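Putative diguanylate cyclase (GGDEF) with PAS/PAC domain (Rhodopseudomonas palustris, PDB 3LIF) is probably a membrane-bound diguanylate cyclase that makes cyclic di-GMP from two GTP, represented here by its extracellular sensor domain of PDC fold. Local coordinates at residues Q12-T15 and E16-L20; T211-P214 and F215-L218. All blocks are in the same frame, centred on the assembly; numbering follows the deposited sequence.

Interaction 1: Q12-T15 and E16-L20; sequences QSET and EMRNL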
loop_
_atom_site.group_PDB
_atom_site.type_symbol
_atom_site.label_atom_id
_atom_site.label_comp_id
_atom_site.label_asym_id
_atom_site.label_seq_id
_atom_site.Cartn_x
_atom_site.Cartn_y
_atom_site.Cartn_z
ATOM N N GLN A 12 7.375 27.630 9.491
ATOM C CA GLN A 12 6.702 27.516 8.222
ATOM C C GLN A 12 7.096 26.209 7.614
ATOM O O GLN A 12 6.383 25.618 6.797
ATOM C CB GLN A 12 7.140 28.612 7.253
ATOM C CG GLN A 12 7.316 29.968 7.897
ATOM C CD GLN A 12 7.534 31.083 6.858
ATOM O OE1 GLN A 12 8.536 31.088 6.086
ATOM N NE2 GLN A 12 6.595 32.034 6.835
ATOM N N SER A 13 8.273 25.753 7.960
ATOM C CA SER A 13 8.646 24.505 7.406
ATOM C C SER A 13 7.736 23.400 8.039
ATOM O O SER A 13 7.144 22.591 7.313
ATOM C CB SER A 13 10.115 24.261 7.626
ATOM O OG SER A 13 10.297 22.875 7.547
ATOM N N GLU A 14 7.593 23.416 9.374
ATOM C CA GLU A 14 6.685 22.510 10.046
ATOM C C GLU A 14 5.316 22.647 9.398
ATOM O O GLU A 14 4.669 21.666 9.055
ATOM C CB GLU A 14 6.609 22.776 11.553
ATOM C CG GLU A 14 5.637 21.876 12.287
ATOM C CD GLU A 14 5.541 22.140 13.799
ATOM O OE1 GLU A 14 6.567 22.489 14.434
ATOM O OE2 GLU A 14 4.428 21.972 14.363
ATOM N N THR A 15 4.844 23.857 9.193
ATOM C CA THR A 15 3.590 23.941 8.504
ATOM C C THR A 15 3.639 23.263 7.119
ATOM O O THR A 15 2.658 22.672 6.700
ATOM C CB THR A 15 3.061 25.401 8.455
ATOM O OG1 THR A 15 2.729 25.780 9.774
ATOM C CG2 THR A 15 1.772 25.522 7.656
ATOM N N GLU A 16 4.728 23.346 6.370
ATOM C CA GLU A 16 4.599 22.815 5.014
ATOM C C GLU A 16 4.594 21.313 5.088
ATOM O O GLU A 16 3.903 20.663 4.306
ATOM C CB GLU A 16 5.717 23.233 4.074
ATOM C CG GLU A 16 5.879 24.711 3.874
ATOM C CD GLU A 16 7.290 25.036 3.358
ATOM O OE1 GLU A 16 8.175 24.111 3.350
ATOM O OE2 GLU A 16 7.509 26.203 2.970
HETATM N N MSE A 17 5.402 20.789 6.010
HETATM C CA MSE A 17 5.514 19.378 6.244
HETATM C C MSE A 17 4.156 18.876 6.684
HETATM O O MSE A 17 3.659 17.921 6.104
HETATM C CB MSE A 17 6.539 19.062 7.312
HETATM C CG MSE A 17 7.932 19.574 7.032
HETATM SE SE MSE A 17 8.701 18.556 5.624
HETATM C CE MSE A 17 9.821 17.489 6.854
ATOM N N ARG A 18 3.524 19.517 7.664
ATOM C CA ARG A 18 2.232 19.002 8.108
ATOM C C ARG A 18 1.242 18.983 6.942
ATOM O O ARG A 18 0.492 18.017 6.802
ATOM C CB ARG A 18 1.693 19.671 9.404
ATOM C CG ARG A 18 2.611 19.380 10.565
ATOM C CD ARG A 18 2.445 20.245 11.847
ATOM N NE ARG A 18 1.719 19.454 12.825
ATOM C CZ ARG A 18 2.129 19.108 14.035
ATOM N NH1 ARG A 18 3.281 19.535 14.545
ATOM N NH2 ARG A 18 1.329 18.341 14.763
ATOM N N ASN A 19 1.260 19.982 6.059
ATOM C CA ASN A 19 0.286 19.932 4.950
ATOM C C ASN A 19 0.681 18.865 4.014
ATOM O O ASN A 19 -0.147 18.173 3.506
ATOM C CB ASN A 19 0.109 21.253 4.176
ATOM C CG ASN A 19 -0.213 22.439 5.104
ATOM O OD1 ASN A 19 0.006 23.607 4.729
ATOM N ND2 ASN A 19 -0.684 22.149 6.343
ATOM N N LEU A 20 1.969 18.732 3.782
ATOM C CA LEU A 20 2.422 17.768 2.807
ATOM C C LEU A 20 1.974 16.301 3.188
ATOM O O LEU A 20 1.429 15.545 2.364
ATOM C CB LEU A 20 3.922 17.916 2.656
ATOM C CG LEU A 20 4.435 16.960 1.618
ATOM C CD1 LEU A 20 3.475 16.926 0.439
ATOM C CD2 LEU A 20 5.866 17.339 1.227
#
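The salt bridge between E14 and R18 is a local i to i+4 contact within one helix, near the N-terminal end of the long helix 5-47 that runs along both sheet domains of this PDC-fold sensor. The two side chains lie side by side and point the same way. E14 has CG anti to the backbone N (chi1 178°) and an extended chain, which carries its carboxylate out beside the next turn. R18 bends at chi3, bringing NH1 to 2.7 Å from OE2 of E14, at the guanidinium edge and near its plane. The bond itself is weak and bent, with 129° at the hydrogen, and the two flat groups are turned 36° against each other. NE of R18 stays 4.0 Å from OE2 of E14, so the bridge rests on NH1 alone. Below the charges the aliphatic parts also meet, CD of R18 lying 3.6 Å from CG of E14. Backbone bonds of the helix run beneath: M17 N to S13 O at 2.8 Å, R18 N to E14 O at 2.8 Å and N19 N to T15 O at 3.1 Å. On the flank facing the sheet, M17, a selenomethionine, touches Y208 of strand 206-212, as E14 and R18 do, and R238 of strand 232-239. NH2 of R18 bonds O7 of a citrate, probably from the crystallisation liquor. Replacing R18 by an alanine would probably leave the carboxylate of E14 without its charged mate and uncover part of Y208. With one weak bond to E14 and the other to a probable guest molecule, the protein's own grip on the guanidinium is modest, though the E14 carboxylate probably favours the charged form of R18.

Interaction 2: T211-P214 and F215-L218; sequences TVSP and FDGL
With OG anti to the backbone N (chi1 168°), S213 turns its hydroxyl to the amides of F215 and D216, while D216, its CG set between N and the carbonyl carbon (chi1 60°), swings its carboxylate back toward S213. OG accepts from F215 N at 2.8 Å and from D216 N at 3.2 Å, both at 148°, so one oxygen gathers two successive N-H groups. The first of these is an ST turn. OD1 of D216 in turn receives L218 N at 2.8 Å, forming an Asx turn; the donor comes on the anti side, tilted out of the carboxylate plane. Together they shape the loop between antiparallel strands 206-212 and 219-226, a beta hairpin at the edge of the second sheet. Its mouth is closed by S213 N bonded to L218 O at 2.9 Å, and inside it G217 N reaches S213 O at 3.0 Å from above the carbonyl plane. The positive phi of G217 helps turn the chain back toward L218. P214 and F215 make an apolar contact, CD of the proline being 3.9 Å from CD2 of the ring. F215 also touches L178 and Q181 of strand 178-182, and OD2 of D216 pairs with K220.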
loop_
_atom_site.group_PDB
_atom_site.type_symbol
_atom_site.label_atom_id
_atom_site.label_comp_id
_atom_site.label_asym_id
_atom_site.label_seq_id
_atom_site.Cartn_x
_atom_site.Cartn_y
_atom_site.Cartn_z
ATOM N N THR A 211 13.901 13.303 14.710
ATOM C CA THR A 211 14.202 11.879 14.850
ATOM C C THR A 211 15.371 11.465 13.960
ATOM O O THR A 211 15.940 12.273 13.237
ATOM C CB THR A 211 12.945 11.044 14.509
ATOM O OG1 THR A 211 13.149 9.715 14.931
ATOM C CG2 THR A 211 12.705 11.010 13.038
ATOM N N VAL A 212 15.779 10.213 14.017
ATOM C CA VAL A 212 16.907 9.801 13.208
ATOM C C VAL A 212 16.387 8.876 12.096
ATOM O O VAL A 212 15.653 7.950 12.351
ATOM C CB VAL A 212 17.995 9.035 14.043
ATOM C CG1 VAL A 212 19.114 8.559 13.132
ATOM C CG2 VAL A 212 18.566 9.860 15.166
ATOM N N SER A 213 16.785 9.112 10.858
ATOM C CA SER A 213 16.387 8.249 9.787
ATOM C C SER A 213 17.035 6.924 9.974
ATOM O O SER A 213 18.237 6.817 10.192
ATOM C CB SER A 213 16.822 8.806 8.440
ATOM O OG SER A 213 16.668 7.821 7.424
ATOM N N PRO A 214 16.246 5.884 9.837
ATOM C CA PRO A 214 16.792 4.565 9.853
ATOM C C PRO A 214 17.404 4.217 8.504
ATOM O O PRO A 214 18.049 3.173 8.377
ATOM C CB PRO A 214 15.561 3.684 10.098
ATOM C CG PRO A 214 14.386 4.614 10.068
ATOM C CD PRO A 214 14.816 5.897 9.548
ATOM N N PHE A 215 17.197 5.055 7.497
ATOM C CA PHE A 215 17.690 4.702 6.166
ATOM C C PHE A 215 19.048 5.280 5.904
ATOM O O PHE A 215 19.831 4.675 5.219
ATOM C CB PHE A 215 16.740 5.115 5.069
ATOM C CG PHE A 215 15.394 4.535 5.230
ATOM C CD1 PHE A 215 15.180 3.191 4.966
ATOM C CD2 PHE A 215 14.339 5.317 5.705
ATOM C CE1 PHE A 215 13.933 2.624 5.122
ATOM C CE2 PHE A 215 13.063 4.773 5.863
ATOM C CZ PHE A 215 12.856 3.415 5.564
ATOM N N ASP A 216 19.352 6.429 6.468
ATOM C CA ASP A 216 20.620 7.036 6.168
ATOM C C ASP A 216 21.255 7.602 7.419
ATOM O O ASP A 216 22.291 8.236 7.335
ATOM C CB ASP A 216 20.450 8.137 5.110
ATOM C CG ASP A 216 19.520 9.253 5.556
ATOM O OD1 ASP A 216 19.384 9.489 6.770
ATOM O OD2 ASP A 216 18.923 9.943 4.691
ATOM N N GLY A 217 20.639 7.422 8.588
ATOM C CA GLY A 217 21.335 7.811 9.791
ATOM C C GLY A 217 21.294 9.294 10.047
ATOM O O GLY A 217 21.831 9.759 11.020
ATOM N N LEU A 218 20.647 10.070 9.216
ATOM C CA LEU A 218 20.692 11.494 9.447
ATOM C C LEU A 218 19.635 11.944 10.424
ATOM O O LEU A 218 18.622 11.280 10.593
ATOM C CB LEU A 218 20.487 12.253 8.145
ATOM C CG LEU A 218 21.646 12.082 7.200
ATOM C CD1 LEU A 218 21.254 12.599 5.847
ATOM C CD2 LEU A 218 22.783 12.868 7.810
#

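In the fold
From the N terminus, interaction 1 comes first and closes no loop: 12-15 and 16-20 are successive turns of helix 5-47, which then runs on past the sheet 82-85, 70-76, 141-149, 126-135, 113-119. The chain builds that sheet before returning to make the second, in which interaction 2 closes the hairpin loop between strands 206-212 and 219-226. Interactions 1 and 2 are in series, neither nested nor crossed; the centres of interactions 1 and 2 are about 20 Å apart, and the nearest atoms of interactions 1 and 2 about 9 Å apart. Strand 206-212 links them indirectly: its Y208 lies against the helix at interaction 1, and its far end enters interaction 2.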